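Local coordinates for malate synthase (Haloferax volcanii, PDB 3OYZ), which catalyses the magnesium-dependent condensation of acetyl-CoA with glyoxylate, followed by hydrolysis, to give malate in the glyoxylate cycle, at residues 186-191 / 210-215; 192-197 / 204-209. All blocks are in the same frame, centred on the assembly; numbering follows the deposited sequence. Where two conformers were deposited one is given.

Interaction 1 (186-191 / 210-215); sequences LVDGEV and PELRHN. With PYR (pyruvic acid), chain C.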
loop_
_atom_site.group_PDB
_atom_site.type_symbol
_atom_site.label_atom_id
_atom_site.label_comp_id
_atom_site.label_asym_id
_atom_site.label_seq_id
_atom_site.Cartn_x
_atom_site.Cartn_y
_atom_site.Cartn_z
ATOM N N LEU A 186 -13.597 8.515 9.002
ATOM C CA LEU A 186 -13.202 7.135 8.725
ATOM C C LEU A 186 -12.050 6.917 9.670
ATOM O O LEU A 186 -10.990 7.564 9.540
ATOM C CB LEU A 186 -12.675 6.999 7.279
ATOM C CG LEU A 186 -13.691 7.493 6.230
ATOM C CD1 LEU A 186 -12.986 7.345 4.795
ATOM C CD2 LEU A 186 -15.042 6.722 6.428
ATOM N N VAL A 187 -12.228 5.973 10.593
ATOM C CA VAL A 187 -11.261 5.919 11.691
ATOM C C VAL A 187 -10.639 4.555 11.724
ATOM O O VAL A 187 -11.368 3.609 11.790
ATOM C CB VAL A 187 -11.962 6.132 13.085
ATOM C CG1 VAL A 187 -10.957 6.171 14.220
ATOM C CG2 VAL A 187 -12.799 7.397 13.078
ATOM N N ASP A 188 -9.316 4.398 11.675
ATOM C CA ASP A 188 -8.752 3.058 11.763
ATOM C C ASP A 188 -8.897 2.439 13.150
ATOM O O ASP A 188 -8.718 3.150 14.150
ATOM C CB ASP A 188 -7.279 3.080 11.390
ATOM C CG ASP A 188 -7.107 3.296 9.896
ATOM O OD1 ASP A 188 -8.064 2.901 9.206
ATOM O OD2 ASP A 188 -6.131 3.883 9.445
ATOM N N GLY A 189 -9.149 1.133 13.174
ATOM C CA GLY A 189 -9.165 0.396 14.412
ATOM C C GLY A 189 -8.110 -0.680 14.363
ATOM O O GLY A 189 -8.430 -1.822 14.136
ATOM N N GLU A 190 -6.868 -0.329 14.654
ATOM C CA GLU A 190 -5.755 -1.254 14.452
ATOM C C GLU A 190 -5.855 -2.543 15.255
ATOM O O GLU A 190 -5.307 -3.557 14.817
ATOM C CB GLU A 190 -4.396 -0.603 14.664
ATOM C CG GLU A 190 -3.792 0.095 13.442
ATOM C CD GLU A 190 -4.181 1.560 13.312
ATOM O OE1 GLU A 190 -5.177 1.912 13.971
ATOM O OE2 GLU A 190 -3.561 2.328 12.532
ATOM N N VAL A 191 -6.584 -2.525 16.367
ATOM C CA VAL A 191 -6.558 -3.679 17.269
ATOM C C VAL A 191 -7.451 -4.781 16.684
ATOM O O VAL A 191 -6.980 -5.890 16.436
ATOM C CB VAL A 191 -6.961 -3.346 18.720
ATOM C CG1 VAL A 191 -6.651 -4.584 19.546
ATOM C CG2 VAL A 191 -6.110 -2.198 19.222
ATOM N N PRO A 210 1.163 0.547 7.893
ATOM C CA PRO A 210 1.223 1.805 7.125
ATOM C C PRO A 210 0.246 1.852 5.978
ATOM O O PRO A 210 -0.320 2.904 5.696
ATOM C CB PRO A 210 2.663 1.836 6.534
ATOM C CG PRO A 210 3.235 0.454 6.764
ATOM C CD PRO A 210 2.394 -0.275 7.812
ATOM N N GLU A 211 0.053 0.730 5.282
ATOM C CA GLU A 211 -0.882 0.721 4.134
ATOM C C GLU A 211 -2.324 0.946 4.515
ATOM O O GLU A 211 -3.047 1.642 3.782
ATOM C CB GLU A 211 -0.835 -0.576 3.302
ATOM C CG GLU A 211 0.571 -0.888 2.761
ATOM C CD GLU A 211 1.481 -1.628 3.753
ATOM O OE1 GLU A 211 1.099 -1.827 4.951
ATOM O OE2 GLU A 211 2.621 -1.962 3.342
ATOM N N LEU A 212 -2.734 0.412 5.665
ATOM C CA LEU A 212 -4.086 0.702 6.124
ATOM C C LEU A 212 -4.300 2.204 6.283
ATOM O O LEU A 212 -5.322 2.714 5.878
ATOM C CB LEU A 212 -4.414 -0.015 7.432
ATOM C CG LEU A 212 -5.732 0.347 8.082
ATOM C CD1 LEU A 212 -7.020 0.101 7.255
ATOM C CD2 LEU A 212 -5.841 -0.152 9.538
ATOM N N ARG A 213 -3.331 2.881 6.891
ATOM C CA ARG A 213 -3.432 4.297 7.176
ATOM C C ARG A 213 -3.358 5.098 5.888
ATOM O O ARG A 213 -4.191 5.984 5.705
ATOM C CB ARG A 213 -2.285 4.671 8.148
ATOM C CG ARG A 213 -2.469 4.108 9.572
ATOM C CD ARG A 213 -1.372 4.706 10.496
ATOM N NE ARG A 213 -0.163 3.910 10.391
ATOM C CZ ARG A 213 1.092 4.331 10.294
ATOM N NH1 ARG A 213 1.455 5.617 10.346
ATOM N NH2 ARG A 213 2.018 3.385 10.251
ATOM N N HIS A 214 -2.484 4.679 4.965
ATOM C CA HIS A 214 -2.491 5.233 3.627
ATOM C C HIS A 214 -3.869 5.140 2.950
ATOM O O HIS A 214 -4.404 6.146 2.456
ATOM C CB HIS A 214 -1.440 4.629 2.688
ATOM C CG HIS A 214 -1.527 5.162 1.288
ATOM N ND1 HIS A 214 -0.854 6.309 0.886
ATOM C CD2 HIS A 214 -2.241 4.751 0.216
ATOM C CE1 HIS A 214 -1.074 6.506 -0.405
ATOM N NE2 HIS A 214 -1.945 5.604 -0.829
ATOM N N ASN A 215 -4.421 3.942 2.917
ATOM C CA ASN A 215 -5.755 3.726 2.305
ATOM C C ASN A 215 -6.931 4.434 2.966
ATOM O O ASN A 215 -7.838 4.855 2.246
ATOM C CB ASN A 215 -6.021 2.222 2.224
ATOM C CG ASN A 215 -4.972 1.511 1.342
ATOM O OD1 ASN A 215 -4.187 2.145 0.602
ATOM N ND2 ASN A 215 -4.806 0.232 1.603
HETATM C C PYR C . -9.846 -1.175 17.615
HETATM O O PYR C . -10.400 -2.294 17.343
HETATM O OXT PYR C . -8.620 -0.913 17.333
HETATM C CA PYR C . -10.677 -0.171 18.112
HETATM O O3 PYR C . -11.951 -0.396 18.274
HETATM C CB PYR C . -10.132 1.183 18.379
#
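The flat carboxylate of Asp188 is shared between two residues. Its OD1 rests against the branch of Leu212, 3.6 Å from CD1, while its OD2 lies 3.6 Å from Arg213 CA and also meets the CG of that residue. The Asp188 and Leu212 side chains approach each other from opposite directions. The Arg213 side chain crosses Asp188 at about a right angle, with the guanidinium and carboxylate planes 88° apart. The Glu190 carboxylate is inclined to the same guanidinium by 39°. The Glu190 chain bends at chi2 (90°), and this brings OE2 across the Arg213 methylenes, 3.6 Å from CG. Glu190 OE2 and Arg213 NE are 4.3 Å apart, beyond a salt bridge, and their opposite charges probably attract weakly. No hydrogen bond joins the two segments. The buried polar ends have other partners: Asp188 OD1 bonds to Thr216, Glu190 OE2 pairs with Arg244, and Arg213 NH1 forms a salt bridge with Asp247 and a hydrogen bond with Asn248. With an alanine here instead of Asp188, Thr216 would probably lose one of its two partners, keeping Leu212 O, and a gap would open beside Leu212. The contact joins the end of barrel strand 183-188 to helix 210-223. Gly189 occupies the N-cap position of helix 190-197, and Val191 N donates to pyruvate OXT at 2.8 Å. This helix's amino end therefore faces the ligand carboxylate, and its dipole is likely to stabilise that negative charge.

Interaction 2 (192-197 / 204-209); sequences DYTKDM and GELPAW. With MG (magnesium ion), chain D; K (potassium ion), chain F; PYR (pyruvic acid), chain C.
Tyr193 presses the edge of its ring against a face of the Trp209 indole, with CE2 over the centre of the ring system. The pair is T-shaped: the tyrosine ring and the indole six-membered ring have centroids 4.8 Å apart and planes at 84°. Pro207 CB lies on the opposite face of the indole, toward its rim. Thr194 takes the indole edge. Trp209 NE1 donates to Thr194 OG1 in the ring plane, at 3.2 Å and nearly straight (171°). Thr194 OG1 stands beside its own backbone N (chi1 -66°) and also bonds to Glu190 O one turn back. Met197 packs at the far end of the indole, its CB 3.6 Å from Trp209 CH2. Tyr193 OH bonds to Glu163. At the start of the helix, Asp192 OD2 binds magnesium at 1.9 Å. Pyruvate O and O3, two waters and Glu158 complete the site. Near the other end, Met197 O binds potassium at 2.7 Å, together with Ser217, Ser221 and Gly252 of the third subunit. The loop's tryptophan is thus fixed by a straight N-H bond and a T-shaped ring contact to the helix that carries a ligand of the magnesium cofactor.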
loop_
_atom_site.group_PDB
_atom_site.type_symbol
_atom_site.label_atom_id
_atom_site.label_comp_id
_atom_site.label_asym_id
_atom_site.label_seq_id
_atom_site.Cartn_x
_atom_site.Cartn_y
_atom_site.Cartn_z
ATOM N N ASP A 192 -8.724 -4.485 16.472
ATOM C CA ASP A 192 -9.578 -5.469 15.815
ATOM C C ASP A 192 -9.126 -5.750 14.367
ATOM O O ASP A 192 -9.295 -6.874 13.869
ATOM C CB ASP A 192 -10.999 -4.942 15.804
ATOM C CG ASP A 192 -11.740 -5.229 17.130
ATOM O OD1 ASP A 192 -11.595 -6.389 17.552
ATOM O OD2 ASP A 192 -12.345 -4.289 17.712
ATOM N N TYR A 193 -8.443 -4.797 13.739
ATOM C CA TYR A 193 -7.963 -5.057 12.386
ATOM C C TYR A 193 -6.861 -6.089 12.411
ATOM O O TYR A 193 -6.840 -7.013 11.603
ATOM C CB TYR A 193 -7.434 -3.737 11.823
ATOM C CG TYR A 193 -6.927 -3.829 10.388
ATOM C CD1 TYR A 193 -7.828 -3.789 9.326
ATOM C CD2 TYR A 193 -5.557 -3.901 10.115
ATOM C CE1 TYR A 193 -7.344 -3.842 7.968
ATOM C CE2 TYR A 193 -5.087 -3.939 8.811
ATOM C CZ TYR A 193 -5.973 -3.854 7.748
ATOM O OH TYR A 193 -5.385 -3.933 6.490
ATOM N N THR A 194 -5.942 -5.983 13.371
ATOM C CA THR A 194 -4.895 -7.001 13.585
ATOM C C THR A 194 -5.448 -8.382 13.717
ATOM O O THR A 194 -4.908 -9.328 13.110
ATOM C CB THR A 194 -4.092 -6.698 14.866
ATOM O OG1 THR A 194 -3.406 -5.488 14.592
ATOM C CG2 THR A 194 -2.992 -7.796 15.204
ATOM N N LYS A 195 -6.532 -8.473 14.495
ATOM C CA LYS A 195 -7.324 -9.686 14.678
ATOM C C LYS A 195 -7.852 -10.230 13.338
ATOM O O LYS A 195 -7.673 -11.376 12.939
ATOM C CB LYS A 195 -8.483 -9.355 15.638
ATOM C CG LYS A 195 -9.650 -10.367 15.698
ATOM C CD LYS A 195 -10.798 -9.986 16.644
ATOM C CE LYS A 195 -11.767 -8.894 16.205
ATOM N NZ LYS A 195 -11.998 -8.910 14.735
ATOM N N ASP A 196 -8.550 -9.348 12.630
ATOM C CA ASP A 196 -9.204 -9.738 11.376
ATOM C C ASP A 196 -8.177 -10.160 10.348
ATOM O O ASP A 196 -8.420 -11.083 9.587
ATOM C CB ASP A 196 -10.124 -8.575 10.903
ATOM C CG ASP A 196 -10.925 -8.962 9.609
ATOM O OD1 ASP A 196 -11.872 -9.751 9.748
ATOM O OD2 ASP A 196 -10.611 -8.550 8.459
ATOM N N MET A 197 -7.015 -9.499 10.305
ATOM C CA MET A 197 -5.942 -9.804 9.379
ATOM C C MET A 197 -5.124 -11.018 9.868
ATOM O O MET A 197 -4.320 -11.556 9.054
ATOM C CB MET A 197 -5.034 -8.561 9.154
ATOM C CG MET A 197 -5.828 -7.314 8.518
ATOM S SD MET A 197 -6.008 -7.743 6.711
ATOM C CE MET A 197 -4.385 -7.183 6.167
ATOM N N GLY A 204 3.763 -8.929 20.694
ATOM C CA GLY A 204 2.338 -8.835 20.983
ATOM C C GLY A 204 1.906 -7.411 20.780
ATOM O O GLY A 204 0.724 -7.169 20.748
ATOM N N GLU A 205 2.813 -6.470 20.554
ATOM C CA GLU A 205 2.412 -5.087 20.264
ATOM C C GLU A 205 1.763 -5.034 18.839
ATOM O O GLU A 205 2.025 -5.920 17.995
ATOM C CB GLU A 205 3.611 -4.132 20.277
ATOM C CG GLU A 205 4.253 -3.805 21.661
ATOM C CD GLU A 205 3.299 -3.532 22.860
ATOM O OE1 GLU A 205 2.492 -2.569 22.870
ATOM O OE2 GLU A 205 3.367 -4.287 23.861
ATOM N N LEU A 206 0.960 -4.002 18.599
ATOM C CA LEU A 206 0.305 -3.814 17.302
ATOM C C LEU A 206 1.311 -3.639 16.177
ATOM O O LEU A 206 2.275 -2.875 16.304
ATOM C CB LEU A 206 -0.560 -2.559 17.356
ATOM C CG LEU A 206 -1.766 -2.625 18.265
ATOM C CD1 LEU A 206 -2.466 -1.256 18.095
ATOM C CD2 LEU A 206 -2.742 -3.729 17.889
ATOM N N PRO A 207 1.121 -4.345 15.037
ATOM C CA PRO A 207 1.860 -3.910 13.860
ATOM C C PRO A 207 1.533 -2.422 13.524
ATOM O O PRO A 207 0.501 -1.867 13.876
ATOM C CB PRO A 207 1.276 -4.790 12.712
ATOM C CG PRO A 207 0.525 -5.851 13.371
ATOM C CD PRO A 207 0.107 -5.373 14.766
ATOM N N ALA A 208 2.369 -1.782 12.732
ATOM C CA ALA A 208 2.191 -0.385 12.354
ATOM C C ALA A 208 1.180 -0.120 11.210
ATOM O O ALA A 208 0.654 1.008 11.090
ATOM C CB ALA A 208 3.589 0.182 12.040
ATOM N N TRP A 209 0.896 -1.148 10.401
ATOM C CA TRP A 209 -0.062 -1.085 9.241
ATOM C C TRP A 209 -0.008 0.224 8.457
ATOM O O TRP A 209 -1.024 0.911 8.286
ATOM C CB TRP A 209 -1.480 -1.239 9.795
ATOM C CG TRP A 209 -1.732 -2.523 10.507
ATOM C CD1 TRP A 209 -2.086 -2.713 11.810
ATOM C CD2 TRP A 209 -1.766 -3.805 9.869
ATOM N NE1 TRP A 209 -2.322 -4.039 12.013
ATOM C CE2 TRP A 209 -2.142 -4.737 10.839
ATOM C CE3 TRP A 209 -1.560 -4.227 8.544
ATOM C CZ2 TRP A 209 -2.256 -6.115 10.556
ATOM C CZ3 TRP A 209 -1.724 -5.588 8.244
ATOM C CH2 TRP A 209 -2.043 -6.520 9.261
HETATM MG MG MG D . -12.305 -2.408 17.524
HETATM K K K F . -4.573 -12.274 6.464
HETATM C C PYR C . -9.846 -1.175 17.615
HETATM O O PYR C . -10.400 -2.294 17.343
HETATM O OXT PYR C . -8.620 -0.913 17.333
HETATM C CA PYR C . -10.677 -0.171 18.112
HETATM O O3 PYR C . -11.951 -0.396 18.274
HETATM C CB PYR C . -10.132 1.183 18.379
HETATM O O HOH W 1 -12.585 -2.438 19.875
HETATM O O HOH W 2 -14.244 -1.946 17.620
#

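The two contacts have centres 10 Å apart and share helix 190-197. In chain order come strand 183-188, this helix, the loop with 204-209, and helix 210-223, so interaction 2 falls between the two segments of interaction 1. They also touch directly. Arg213 NH2 probably hydrogen-bonds Ala208 O at 2.9 Å, Glu190 CG packs on Trp209 CD1, and Leu212 CD2 packs on Tyr193 CD2. Together they shape the connection between the sixth strand of the TIM barrel and helix 210-223. Both reach pyruvate, interaction 1 through Val191 and interaction 2 through Asp192. Both also meet the third subunit, so this part of the active site lies close to trimer packing.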